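Local coordinates for protein peptidase S8 and S53, subtilisin, kexin, sedolisin (PDB 4KG7) that probably cleaves peptide bonds as a subtilisin-like serine protease, the mycosin of the mycobacterial ESX-3 type VII secretion system, at residues 205-210 with 338-343; 327-332 with 346-351; 111-116 with 126-131. All coordinates share one frame; numbering follows the deposited sequence.

Contact 1: 205-210 with 338-343; sequences EKDAVI and DLTARQ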
ATOM      1  N   GLU A 205      -0.742  -3.122  19.897  1.00 11.70           N
ATOM      2  CA  GLU A 205      -1.124  -4.349  20.567  1.00 12.42           C
ATOM      3  C   GLU A 205      -0.812  -5.563  19.712  1.00 11.68           C
ATOM      4  O   GLU A 205      -0.302  -6.568  20.236  1.00 12.35           O
ATOM      5  CB  GLU A 205      -2.602  -4.357  20.908  1.00 13.28           C
ATOM      6  CG  GLU A 205      -3.028  -5.658  21.579  1.00 14.66           C
ATOM      7  CD  GLU A 205      -4.406  -5.625  22.198  1.00 16.32           C
ATOM      8  OE1 GLU A 205      -4.946  -4.519  22.428  1.00 18.25           O
ATOM      9  OE2 GLU A 205      -4.953  -6.723  22.494  1.00 18.18           O
ATOM     10  N   LYS A 206      -1.097  -5.493  18.403  1.00 10.61           N
ATOM     11  CA  LYS A 206      -0.824  -6.633  17.532  1.00 10.44           C
ATOM     12  C   LYS A 206       0.534  -6.538  16.833  1.00  9.78           C
ATOM     13  O   LYS A 206       0.919  -7.467  16.133  1.00  9.72           O
ATOM     14  CB  LYS A 206      -1.940  -6.843  16.525  1.00 10.73           C
ATOM     15  CG  LYS A 206      -3.336  -7.018  17.146  1.00 11.48           C
ATOM     16  CD  LYS A 206      -3.458  -8.218  18.064  1.00 12.35           C
ATOM     17  CE  LYS A 206      -3.309  -9.525  17.317  1.00 13.30           C
ATOM     18  NZ  LYS A 206      -3.515 -10.722  18.204  1.00 14.94           N
ATOM     19  N   ASP A 207       1.237  -5.428  17.018  1.00  9.33           N
ATOM     20  CA  ASP A 207       2.638  -5.311  16.613  1.00  9.33           C
ATOM     21  C   ASP A 207       2.854  -5.488  15.120  1.00  8.64           C
ATOM     22  O   ASP A 207       3.893  -6.008  14.695  1.00  8.44           O
ATOM     23  CB  ASP A 207       3.526  -6.307  17.392  1.00 10.04           C
ATOM     24  CG  ASP A 207       5.029  -6.009  17.239  1.00 10.46           C
ATOM     25  OD1 ASP A 207       5.426  -4.844  17.384  1.00 10.77           O
ATOM     26  OD2 ASP A 207       5.796  -6.969  17.003  1.00 11.33           O
ATOM     27  N   ALA A 208       1.900  -5.024  14.308  1.00  8.07           N
ATOM     28  CA  ALA A 208       2.031  -5.111  12.848  1.00  7.46           C
ATOM     29  C   ALA A 208       2.658  -3.862  12.266  1.00  7.13           C
ATOM     30  O   ALA A 208       2.325  -2.762  12.697  1.00  7.07           O
ATOM     31  CB  ALA A 208       0.668  -5.342  12.221  1.00  7.49           C
ATOM     32  N   VAL A 209       3.553  -4.044  11.295  1.00  6.67           N
ATOM     33  CA  VAL A 209       4.038  -2.937  10.494  1.00  6.28           C
ATOM     34  C   VAL A 209       2.989  -2.630   9.418  1.00  5.90           C
ATOM     35  O   VAL A 209       2.694  -3.472   8.569  1.00  5.85           O
ATOM     36  CB  VAL A 209       5.377  -3.281   9.812  1.00  6.37           C
ATOM     37  CG1 VAL A 209       5.787  -2.164   8.864  1.00  6.30           C
ATOM     38  CG2 VAL A 209       6.447  -3.478  10.861  1.00  6.79           C
ATOM     39  N   ILE A 210       2.450  -1.413   9.457  1.00  5.75           N
ATOM     40  CA  ILE A 210       1.408  -1.010   8.531  1.00  5.46           C
ATOM     41  C   ILE A 210       2.036  -0.043   7.535  1.00  5.41           C
ATOM     42  O   ILE A 210       2.641   0.953   7.912  1.00  5.70           O
ATOM     43  CB  ILE A 210       0.227  -0.316   9.233  1.00  5.59           C
ATOM     44  CG1 ILE A 210      -0.357  -1.173  10.385  1.00  5.65           C
ATOM     45  CG2 ILE A 210      -0.866   0.057   8.232  1.00  5.55           C
ATOM     46  CD1 ILE A 210      -1.334  -0.399  11.244  1.00  5.91           C
ATOM     47  N   ASP A 338      12.557 -10.799  16.255  1.00 13.12           N
ATOM     48  CA  ASP A 338      12.260 -10.301  17.567  1.00 14.12           C
ATOM     49  C   ASP A 338      12.048  -8.799  17.601  1.00 12.86           C
ATOM     50  O   ASP A 338      11.587  -8.276  18.617  1.00 13.07           O
ATOM     51  CB  ASP A 338      13.340 -10.737  18.555  1.00 16.20           C
ATOM     52  CG  ASP A 338      13.298 -12.234  18.832  1.00 18.39           C
ATOM     53  OD1 ASP A 338      12.245 -12.864  18.562  1.00 20.91           O
ATOM     54  OD2 ASP A 338      14.285 -12.774  19.334  1.00 22.42           O
ATOM     55  N   LEU A 339      12.326  -8.107  16.504  1.00 11.56           N
ATOM     56  CA  LEU A 339      12.092  -6.669  16.459  1.00 10.80           C
ATOM     57  C   LEU A 339      10.600  -6.367  16.516  1.00 10.13           C
ATOM     58  O   LEU A 339       9.769  -7.052  15.895  1.00  9.68           O
ATOM     59  CB  LEU A 339      12.670  -6.041  15.175  1.00 10.52           C
ATOM     60  CG  LEU A 339      14.197  -6.102  15.052  1.00 10.85           C
ATOM     61  CD1 LEU A 339      14.600  -5.425  13.745  1.00 10.61           C
ATOM     62  CD2 LEU A 339      14.856  -5.491  16.296  1.00 11.35           C
ATOM     63  N   THR A 340      10.256  -5.315  17.246  1.00  9.79           N
ATOM     64  CA  THR A 340       8.879  -4.763  17.226  1.00  9.39           C
ATOM     65  C   THR A 340       8.631  -4.018  15.923  1.00  8.84           C
ATOM     66  O   THR A 340       9.559  -3.682  15.210  1.00  8.58           O
ATOM     67  CB  THR A 340       8.660  -3.777  18.391  1.00  9.73           C
ATOM     68  OG1 THR A 340       9.501  -2.635  18.191  1.00  9.76           O
ATOM     69  CG2 THR A 340       8.953  -4.439  19.700  1.00 10.34           C
ATOM     70  N   ALA A 341       7.367  -3.721  15.665  1.00  8.55           N
ATOM     71  CA  ALA A 341       7.011  -2.955  14.494  1.00  8.09           C
ATOM     72  C   ALA A 341       7.700  -1.599  14.533  1.00  8.14           C
ATOM     73  O   ALA A 341       8.177  -1.138  13.506  1.00  7.72           O
ATOM     74  CB  ALA A 341       5.505  -2.772  14.391  1.00  8.01           C
ATOM     75  N   ARG A 342       7.785  -0.967  15.701  1.00  8.69           N
ATOM     76  CA  ARG A 342       8.450   0.359  15.738  1.00  8.92           C
ATOM     77  C   ARG A 342       9.922   0.205  15.358  1.00  8.95           C
ATOM     78  O   ARG A 342      10.479   1.051  14.643  1.00  8.79           O
ATOM     79  CB  ARG A 342       8.373   1.028  17.098  1.00  9.72           C
ATOM     80  CG  ARG A 342       7.002   1.488  17.542  1.00 10.13           C
ATOM     81  CD  ARG A 342       7.107   2.015  18.929  1.00 11.00           C
ATOM     82  NE  ARG A 342       5.961   2.747  19.441  1.00 11.42           N
ATOM     83  CZ  ARG A 342       5.254   2.407  20.518  1.00 11.87           C
ATOM     84  NH1 ARG A 342       5.517   1.315  21.216  1.00 12.31           N
ATOM     85  NH2 ARG A 342       4.280   3.211  20.910  1.00 12.40           N
ATOM     86  N   GLN A 343      10.560  -0.850  15.847  1.00  9.07           N
ATOM     87  CA  GLN A 343      11.979  -1.083  15.538  1.00  9.35           C
ATOM     88  C   GLN A 343      12.152  -1.339  14.051  1.00  8.98           C
ATOM     89  O   GLN A 343      13.118  -0.880  13.457  1.00  9.03           O
ATOM     90  CB  GLN A 343      12.548  -2.243  16.348  1.00  9.81           C
ATOM     91  CG  GLN A 343      12.797  -1.907  17.799  1.00 10.40           C
ATOM     92  CD  GLN A 343      13.235  -3.123  18.601  1.00 11.07           C
ATOM     93  OE1 GLN A 343      12.511  -4.115  18.693  1.00 11.32           O
ATOM     94  NE2 GLN A 343      14.419  -3.052  19.206  1.00 11.72           N
TER
HETATM   95  O   HOH W   1       5.834  -1.517  17.939  1.00 13.07           O
HETATM   96  O   HOH W   2       7.813  -7.982  18.634  1.00 34.27           O
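With CG held anti to the backbone N (chi1 -167°), the carboxylate of Asp207 reaches across to the first turn of helix 341-350, where Thr340 carries OG1 between its backbone N and carbonyl carbon, turned to face back into that turn. Asp207 OD1 accepts from Ala341 N at 2.8 Å; the N-H points almost straight at the oxygen (172°) but arrives tilted 36° out of the carboxylate plane. The same oxygen lies 3.6 Å from Thr340 CB. Thr340 is the N-cap and forms a capping box with Gln343: Gln343 N donates to Thr340 OG1 at 3.1 Å, and Thr340 N donates to Gln343 OE1 at 2.9 Å, in the carbonyl plane and on a lone pair. A water accepts from Arg342 N and makes a weak bond to Asp207 OD1. Beside this polar group Ala341 CB sits 3.6 Å from Ala208 O, and Val209 CG2 packs 3.7 Å from Ala341 CB, where strand 209-213 of the subtilisin-fold sheet begins. Asp207 OD2 forms a salt bridge with Arg333, which also donates to Leu339 O. The bend after helix 193-205, with Asp207 at positive phi, is thus tied to the start of helix 341-350. An acidic group beside the N-terminal backbone N-H groups of a helix should interact favourably with the helix dipole, and together with Arg333 this probably keeps Asp207 ionised.

Contact 2: 327-332 with 346-351; sequences GVAALV and HRLTTT
Arg347 NH1 donates to two backbone carbonyls, Ala373 O and Trp376 O, while the aliphatic part of the same side chain crosses Val332 of the neighbouring helix. The contact joins two helices of the subtilisin fold, 318-335 and 341-350, whose short segments run at 119° with axes 10.9 Å apart. With CG of Arg347 anti to the backbone N (chi1 177°), an extended chi2 carries CD to 3.6 Å from Val332 CG1; the bend at chi3 (-81°) then turns the guanidinium off to the carbonyls and to a cation-pi contact with Phe336. Leu348 brings both methyls to the other helix. Its CD2 meets Val328 CG1 at 3.7 Å and, more loosely, Val332 CG2 at 4.1 Å, its side chain running past those of both valines in the opposite sense. The small Ala329 lies where the two backbones come nearest. Helix 370-375 touches Val328 and Val332, and Leu260 of strand 259-265 packs on Leu348, so the leucine belongs to the buried layer between helices and sheet. At the end of helix 341-350, Thr351 OG1 donates to Arg347 O at 2.7 Å. On the remaining branch of Leu348, CD1 stands 4.1 Å from Ala329 CB.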
ATOM      1  N   GLY A 327       7.061  -5.623   1.117  1.00  5.29           N
ATOM      2  CA  GLY A 327       7.963  -6.756   0.876  1.00  5.59           C
ATOM      3  C   GLY A 327       9.291  -6.641   1.610  1.00  5.79           C
ATOM      4  O   GLY A 327       9.769  -7.598   2.194  1.00  5.98           O
ATOM      5  N   VAL A 328       9.879  -5.456   1.598  1.00  5.74           N
ATOM      6  CA  VAL A 328      11.120  -5.239   2.342  1.00  5.98           C
ATOM      7  C   VAL A 328      10.923  -5.401   3.836  1.00  6.06           C
ATOM      8  O   VAL A 328      11.756  -5.981   4.506  1.00  6.38           O
ATOM      9  CB  VAL A 328      11.761  -3.867   2.043  1.00  5.97           C
ATOM     10  CG1 VAL A 328      13.058  -3.690   2.801  1.00  6.35           C
ATOM     11  CG2 VAL A 328      12.074  -3.714   0.569  1.00  6.03           C
ATOM     12  N   ALA A 329       9.813  -4.886   4.359  1.00  5.79           N
ATOM     13  CA  ALA A 329       9.475  -5.094   5.763  1.00  5.96           C
ATOM     14  C   ALA A 329       9.399  -6.583   6.097  1.00  6.28           C
ATOM     15  O   ALA A 329       9.888  -7.002   7.125  1.00  6.58           O
ATOM     16  CB  ALA A 329       8.177  -4.388   6.147  1.00  5.71           C
ATOM     17  N   ALA A 330       8.799  -7.391   5.222  1.00  6.29           N
ATOM     18  CA  ALA A 330       8.733  -8.838   5.448  1.00  6.63           C
ATOM     19  C   ALA A 330      10.145  -9.432   5.473  1.00  7.01           C
ATOM     20  O   ALA A 330      10.423 -10.314   6.297  1.00  7.35           O
ATOM     21  CB  ALA A 330       7.878  -9.542   4.383  1.00  6.58           C
ATOM     22  N   LEU A 331      11.029  -8.982   4.579  1.00  7.01           N
ATOM     23  CA  LEU A 331      12.424  -9.462   4.625  1.00  7.52           C
ATOM     24  C   LEU A 331      13.037  -9.173   5.994  1.00  7.88           C
ATOM     25  O   LEU A 331      13.705 -10.024   6.606  1.00  8.35           O
ATOM     26  CB  LEU A 331      13.276  -8.819   3.535  1.00  7.53           C
ATOM     27  CG  LEU A 331      12.902  -9.169   2.100  1.00  7.47           C
ATOM     28  CD1 LEU A 331      13.976  -8.633   1.140  1.00  7.62           C
ATOM     29  CD2 LEU A 331      12.617 -10.649   1.872  1.00  7.79           C
ATOM     30  N   VAL A 332      12.853  -7.945   6.451  1.00  7.76           N
ATOM     31  CA  VAL A 332      13.476  -7.479   7.696  1.00  8.11           C
ATOM     32  C   VAL A 332      12.905  -8.255   8.885  1.00  8.35           C
ATOM     33  O   VAL A 332      13.643  -8.671   9.766  1.00  8.93           O
ATOM     34  CB  VAL A 332      13.306  -5.951   7.869  1.00  7.93           C
ATOM     35  CG1 VAL A 332      13.686  -5.508   9.275  1.00  8.23           C
ATOM     36  CG2 VAL A 332      14.161  -5.218   6.839  1.00  7.89           C
ATOM     37  N   HIS A 346      11.814   1.967  12.173  1.00  9.39           N
ATOM     38  CA  HIS A 346      13.043   2.728  12.399  1.00 10.30           C
ATOM     39  C   HIS A 346      14.182   2.211  11.525  1.00 10.36           C
ATOM     40  O   HIS A 346      14.929   2.981  10.926  1.00 10.21           O
ATOM     41  CB  HIS A 346      13.427   2.639  13.885  1.00 11.22           C
ATOM     42  CG  HIS A 346      14.706   3.335  14.233  1.00 12.31           C
ATOM     43  ND1 HIS A 346      14.779   4.689  14.493  1.00 13.04           N
ATOM     44  CD2 HIS A 346      15.963   2.861  14.359  1.00 12.80           C
ATOM     45  CE1 HIS A 346      16.024   5.005  14.797  1.00 13.36           C
ATOM     46  NE2 HIS A 346      16.768   3.924  14.687  1.00 13.62           N
ATOM     47  N   ARG A 347      14.318   0.908  11.442  1.00 10.48           N
ATOM     48  CA  ARG A 347      15.363   0.307  10.637  1.00 10.96           C
ATOM     49  C   ARG A 347      15.178   0.672   9.147  1.00 10.22           C
ATOM     50  O   ARG A 347      16.136   0.937   8.425  1.00 10.14           O
ATOM     51  CB  ARG A 347      15.311  -1.193  10.879  1.00 12.03           C
ATOM     52  CG  ARG A 347      16.270  -2.037  10.092  1.00 13.19           C
ATOM     53  CD  ARG A 347      16.306  -3.440  10.675  1.00 14.73           C
ATOM     54  NE  ARG A 347      17.165  -3.529  11.854  1.00 16.64           N
ATOM     55  CZ  ARG A 347      18.469  -3.801  11.840  1.00 17.89           C
ATOM     56  NH1 ARG A 347      19.125  -4.006  10.695  1.00 18.03           N
ATOM     57  NH2 ARG A 347      19.126  -3.844  12.989  1.00 19.70           N
ATOM     58  N   LEU A 348      13.929   0.632   8.677  1.00  9.26           N
ATOM     59  CA  LEU A 348      13.658   0.937   7.280  1.00  8.96           C
ATOM     60  C   LEU A 348      13.979   2.388   6.990  1.00  9.08           C
ATOM     61  O   LEU A 348      14.594   2.722   5.955  1.00  9.25           O
ATOM     62  CB  LEU A 348      12.202   0.639   6.974  1.00  8.50           C
ATOM     63  CG  LEU A 348      11.823  -0.847   6.949  1.00  8.62           C
ATOM     64  CD1 LEU A 348      10.333  -0.997   6.810  1.00  8.40           C
ATOM     65  CD2 LEU A 348      12.529  -1.591   5.828  1.00  8.75           C
ATOM     66  N   THR A 349      13.522   3.287   7.857  1.00  8.96           N
ATOM     67  CA  THR A 349      13.713   4.712   7.567  1.00  9.31           C
ATOM     68  C   THR A 349      15.154   5.166   7.814  1.00 10.20           C
ATOM     69  O   THR A 349      15.686   5.959   7.056  1.00 10.64           O
ATOM     70  CB  THR A 349      12.743   5.619   8.328  1.00  9.29           C
ATOM     71  OG1 THR A 349      12.927   5.439   9.743  1.00  9.76           O
ATOM     72  CG2 THR A 349      11.314   5.333   7.967  1.00  8.77           C
ATOM     73  N   THR A 350      15.797   4.664   8.855  1.00 10.91           N
ATOM     74  CA  THR A 350      17.147   5.153   9.186  1.00 12.12           C
ATOM     75  C   THR A 350      18.180   4.675   8.174  1.00 11.72           C
ATOM     76  O   THR A 350      19.257   5.275   8.053  1.00 12.65           O
ATOM     77  CB  THR A 350      17.557   4.721  10.605  1.00 13.46           C
ATOM     78  OG1 THR A 350      17.692   3.314  10.667  1.00 16.02           O
ATOM     79  CG2 THR A 350      16.557   5.158  11.595  1.00 13.37           C
ATOM     80  N   THR A 351      17.852   3.630   7.410  1.00 11.01           N
ATOM     81  CA  THR A 351      18.780   3.092   6.395  1.00 11.11           C
ATOM     82  C   THR A 351      18.397   3.451   4.962  1.00 11.02           C
ATOM     83  O   THR A 351      19.060   3.030   4.025  1.00 10.84           O
ATOM     84  CB  THR A 351      18.916   1.552   6.477  1.00 11.17           C
ATOM     85  OG1 THR A 351      17.658   0.913   6.190  1.00 10.78           O
ATOM     86  CG2 THR A 351      19.400   1.121   7.855  1.00 11.59           C
TER

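Contact 3: 111-116 with 126-131; sequences LIAGQP and PEARLI
Pro126 packs against the 114-116 chain, with its CB 3.6 Å from Gly114 O and 3.9 Å from Pro116 CD; the two proline side chains cross at about a right angle. This is the return from helix to strand in the beta-alpha-beta unit of strand 85-90, helix 104-113 and strand 129-134, part of the parallel sheet of the subtilisin fold. Pro126 O is the polar centre. Gln115 NE2 donates to it at 2.8 Å along a nearly straight line (177°), using a lone pair in the carbonyl plane, and the oxygen lies only 1° out of the glutamine amide plane. Gln115 folds back to get there: CG is beside the backbone N, and a second bend at chi2 (-57°) turns the amide to Pro126 O. The same NE2 makes a weak bond to Ala113 O, and a water donates to Gln115 OE1 at 2.7 Å and weakly to Pro126 O, so the amide is held at both ends. After Glu127, Ala128 turns its CB toward Ala113 and packs on Ala113 CB at 4.4 Å. Asn84 ND2 donates to both Ala128 O and Ala113 O, bridging the two segments from the loop before strand 85-90. Strand 129-134 then starts, and its Leu130 points back toward 111-116, touching Val69 and Val85 of the flanking strands. It spreads its branches against Ala113 and Ile112, a residue close to the predicted charge-relay residues without touching them, its side chain about 8 Å from that of Asp73. Leu130 CG is 4.0 Å from Ala113 CB, while Leu130 CD2 reaches Ile112 CG2 at 3.8 Å.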
ATOM      1  N   LEU A 111       4.207  -7.921  -6.395  1.00  6.28           N
ATOM      2  CA  LEU A 111       5.425  -7.220  -6.018  1.00  6.28           C
ATOM      3  C   LEU A 111       5.919  -7.666  -4.651  1.00  6.23           C
ATOM      4  O   LEU A 111       7.118  -7.720  -4.403  1.00  6.44           O
ATOM      5  CB  LEU A 111       5.231  -5.705  -6.039  1.00  6.12           C
ATOM      6  CG  LEU A 111       5.066  -5.079  -7.420  1.00  6.28           C
ATOM      7  CD1 LEU A 111       4.821  -3.588  -7.215  1.00  6.28           C
ATOM      8  CD2 LEU A 111       6.271  -5.309  -8.301  1.00  6.69           C
ATOM      9  N   ILE A 112       4.978  -7.928  -3.736  1.00  6.14           N
ATOM     10  CA  ILE A 112       5.294  -8.291  -2.361  1.00  6.31           C
ATOM     11  C   ILE A 112       5.887  -9.695  -2.293  1.00  6.69           C
ATOM     12  O   ILE A 112       6.923  -9.883  -1.699  1.00  6.76           O
ATOM     13  CB  ILE A 112       4.074  -8.174  -1.430  1.00  6.21           C
ATOM     14  CG1 ILE A 112       3.618  -6.717  -1.392  1.00  6.13           C
ATOM     15  CG2 ILE A 112       4.424  -8.708  -0.026  1.00  6.37           C
ATOM     16  CD1 ILE A 112       2.301  -6.500  -0.679  1.00  6.05           C
ATOM     17  N   ALA A 113       5.218 -10.672  -2.901  1.00  7.01           N
ATOM     18  CA  ALA A 113       5.591 -12.075  -2.685  1.00  7.70           C
ATOM     19  C   ALA A 113       5.255 -12.953  -3.879  1.00  8.06           C
ATOM     20  O   ALA A 113       5.138 -14.174  -3.741  1.00  8.71           O
ATOM     21  CB  ALA A 113       4.898 -12.598  -1.450  1.00  7.76           C
ATOM     22  N   GLY A 114       5.221 -12.378  -5.079  1.00  8.10           N
ATOM     23  CA  GLY A 114       5.157 -13.196  -6.291  1.00  8.54           C
ATOM     24  C   GLY A 114       6.371 -14.125  -6.421  1.00  9.24           C
ATOM     25  O   GLY A 114       7.445 -13.836  -5.914  1.00  9.17           O
ATOM     26  N   GLN A 115       6.175 -15.234  -7.113  1.00  9.97           N
ATOM     27  CA  GLN A 115       7.202 -16.253  -7.207  1.00 11.05           C
ATOM     28  C   GLN A 115       8.114 -16.011  -8.383  1.00 11.77           C
ATOM     29  O   GLN A 115       7.678 -15.531  -9.433  1.00 11.91           O
ATOM     30  CB  GLN A 115       6.567 -17.628  -7.330  1.00 11.47           C
ATOM     31  CG  GLN A 115       5.713 -17.997  -6.136  1.00 11.46           C
ATOM     32  CD  GLN A 115       6.515 -17.928  -4.857  1.00 11.51           C
ATOM     33  OE1 GLN A 115       7.473 -18.718  -4.682  1.00 12.96           O
ATOM     34  NE2 GLN A 115       6.159 -17.002  -3.974  1.00 11.15           N
ATOM     35  N   PRO A 116       9.399 -16.356  -8.226  1.00 12.75           N
ATOM     36  CA  PRO A 116      10.289 -16.367  -9.383  1.00 13.70           C
ATOM     37  C   PRO A 116       9.795 -17.409 -10.375  1.00 14.76           C
ATOM     38  O   PRO A 116       9.003 -18.274 -10.034  1.00 15.33           O
ATOM     39  CB  PRO A 116      11.649 -16.754  -8.792  1.00 14.16           C
ATOM     40  CG  PRO A 116      11.318 -17.456  -7.531  1.00 14.06           C
ATOM     41  CD  PRO A 116      10.096 -16.766  -6.990  1.00 12.99           C
ATOM     42  N   PRO A 126       9.471 -13.738  -1.649  1.00  9.73           N
ATOM     43  CA  PRO A 126       8.688 -14.825  -2.232  1.00 10.37           C
ATOM     44  C   PRO A 126       8.395 -15.957  -1.245  1.00 11.13           C
ATOM     45  O   PRO A 126       7.523 -16.782  -1.507  1.00 11.51           O
ATOM     46  CB  PRO A 126       9.555 -15.307  -3.400  1.00 10.77           C
ATOM     47  CG  PRO A 126      10.891 -14.730  -3.177  1.00 11.04           C
ATOM     48  CD  PRO A 126      10.786 -13.566  -2.272  1.00 10.15           C
ATOM     49  N   GLU A 127       9.111 -16.008  -0.123  1.00 11.75           N
ATOM     50  CA  GLU A 127       8.828 -17.035   0.879  1.00 12.88           C
ATOM     51  C   GLU A 127       7.813 -16.561   1.931  1.00 12.62           C
ATOM     52  O   GLU A 127       7.411 -17.343   2.807  1.00 13.57           O
ATOM     53  CB  GLU A 127      10.118 -17.538   1.528  1.00 14.11           C
ATOM     54  CG  GLU A 127      10.972 -18.330   0.544  1.00 15.72           C
ATOM     55  CD  GLU A 127      12.215 -18.905   1.176  1.00 17.68           C
ATOM     56  OE1 GLU A 127      12.253 -19.025   2.404  1.00 19.31           O
ATOM     57  OE2 GLU A 127      13.151 -19.263   0.445  1.00 20.55           O
ATOM     58  N   ALA A 128       7.381 -15.312   1.846  1.00 12.17           N
ATOM     59  CA  ALA A 128       6.304 -14.829   2.700  1.00 12.10           C
ATOM     60  C   ALA A 128       4.960 -15.393   2.239  1.00 12.79           C
ATOM     61  O   ALA A 128       4.818 -15.842   1.110  1.00 13.25           O
ATOM     62  CB  ALA A 128       6.284 -13.317   2.711  1.00 11.55           C
ATOM     63  N   ARG A 129       3.985 -15.377   3.118  1.00 13.60           N
ATOM     64  CA  ARG A 129       2.627 -15.762   2.768  1.00 14.74           C
ATOM     65  C   ARG A 129       1.785 -14.513   2.721  1.00 12.75           C
ATOM     66  O   ARG A 129       2.062 -13.550   3.415  1.00 13.10           O
ATOM     67  CB  ARG A 129       2.084 -16.731   3.794  1.00 18.32           C
ATOM     68  CG  ARG A 129       2.638 -18.125   3.568  1.00 22.93           C
ATOM     69  CD  ARG A 129       2.054 -19.138   4.526  1.00 27.19           C
ATOM     70  NE  ARG A 129       2.324 -18.828   5.939  1.00 31.54           N
ATOM     71  CZ  ARG A 129       1.521 -18.147   6.764  1.00 35.02           C
ATOM     72  NH1 ARG A 129       0.362 -17.637   6.358  1.00 34.71           N
ATOM     73  NH2 ARG A 129       1.897 -17.970   8.032  1.00 38.39           N
ATOM     74  N   LEU A 130       0.783 -14.520   1.864  1.00 11.23           N
ATOM     75  CA  LEU A 130      -0.084 -13.386   1.745  1.00 10.13           C
ATOM     76  C   LEU A 130      -1.476 -13.745   2.226  1.00  9.58           C
ATOM     77  O   LEU A 130      -1.912 -14.880   2.069  1.00 10.12           O
ATOM     78  CB  LEU A 130      -0.208 -12.983   0.270  1.00 10.19           C
ATOM     79  CG  LEU A 130       1.100 -12.540  -0.366  1.00 10.59           C
ATOM     80  CD1 LEU A 130       0.904 -12.388  -1.867  1.00 11.03           C
ATOM     81  CD2 LEU A 130       1.590 -11.264   0.269  1.00 10.65           C
ATOM     82  N   ILE A 131      -2.148 -12.777   2.828  1.00  8.63           N
ATOM     83  CA  ILE A 131      -3.603 -12.847   3.073  1.00  8.50           C
ATOM     84  C   ILE A 131      -4.239 -11.734   2.255  1.00  7.66           C
ATOM     85  O   ILE A 131      -3.842 -10.551   2.384  1.00  7.65           O
ATOM     86  CB  ILE A 131      -3.953 -12.629   4.554  1.00  8.79           C
ATOM     87  CG1 ILE A 131      -3.333 -13.711   5.422  1.00  9.46           C
ATOM     88  CG2 ILE A 131      -5.465 -12.626   4.741  1.00  9.07           C
ATOM     89  CD1 ILE A 131      -3.302 -13.331   6.883  1.00  9.81           C
TER
HETATM   90  O   HOH W   3       9.462 -19.120  -2.875  1.00 23.85           O

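How the contacts relate
Contacts 2 and 3 are buried, whereas contact 1 is only partly so, and their chemistry differs. Contact 1 relies on a carboxylate bonded to a backbone N-H in the first turn of a helix, with waters at its margin; contact 2 is apolar between its helices, its one charged side chain sending its polar end elsewhere; contact 3 combines a glutamine-to-carbonyl bond with an apolar patch between helix 104-113 and strand 129-134. Contacts 1 and 2 share helix 341-350 and touch, Val209 CG1 lying 4.2 Å from Ala329 CB. Contact 3 meets contact 2 through Ile112 and Gly327, but stays about 10 Å from contact 1 at the nearest atoms, although both reach the same parallel sheet.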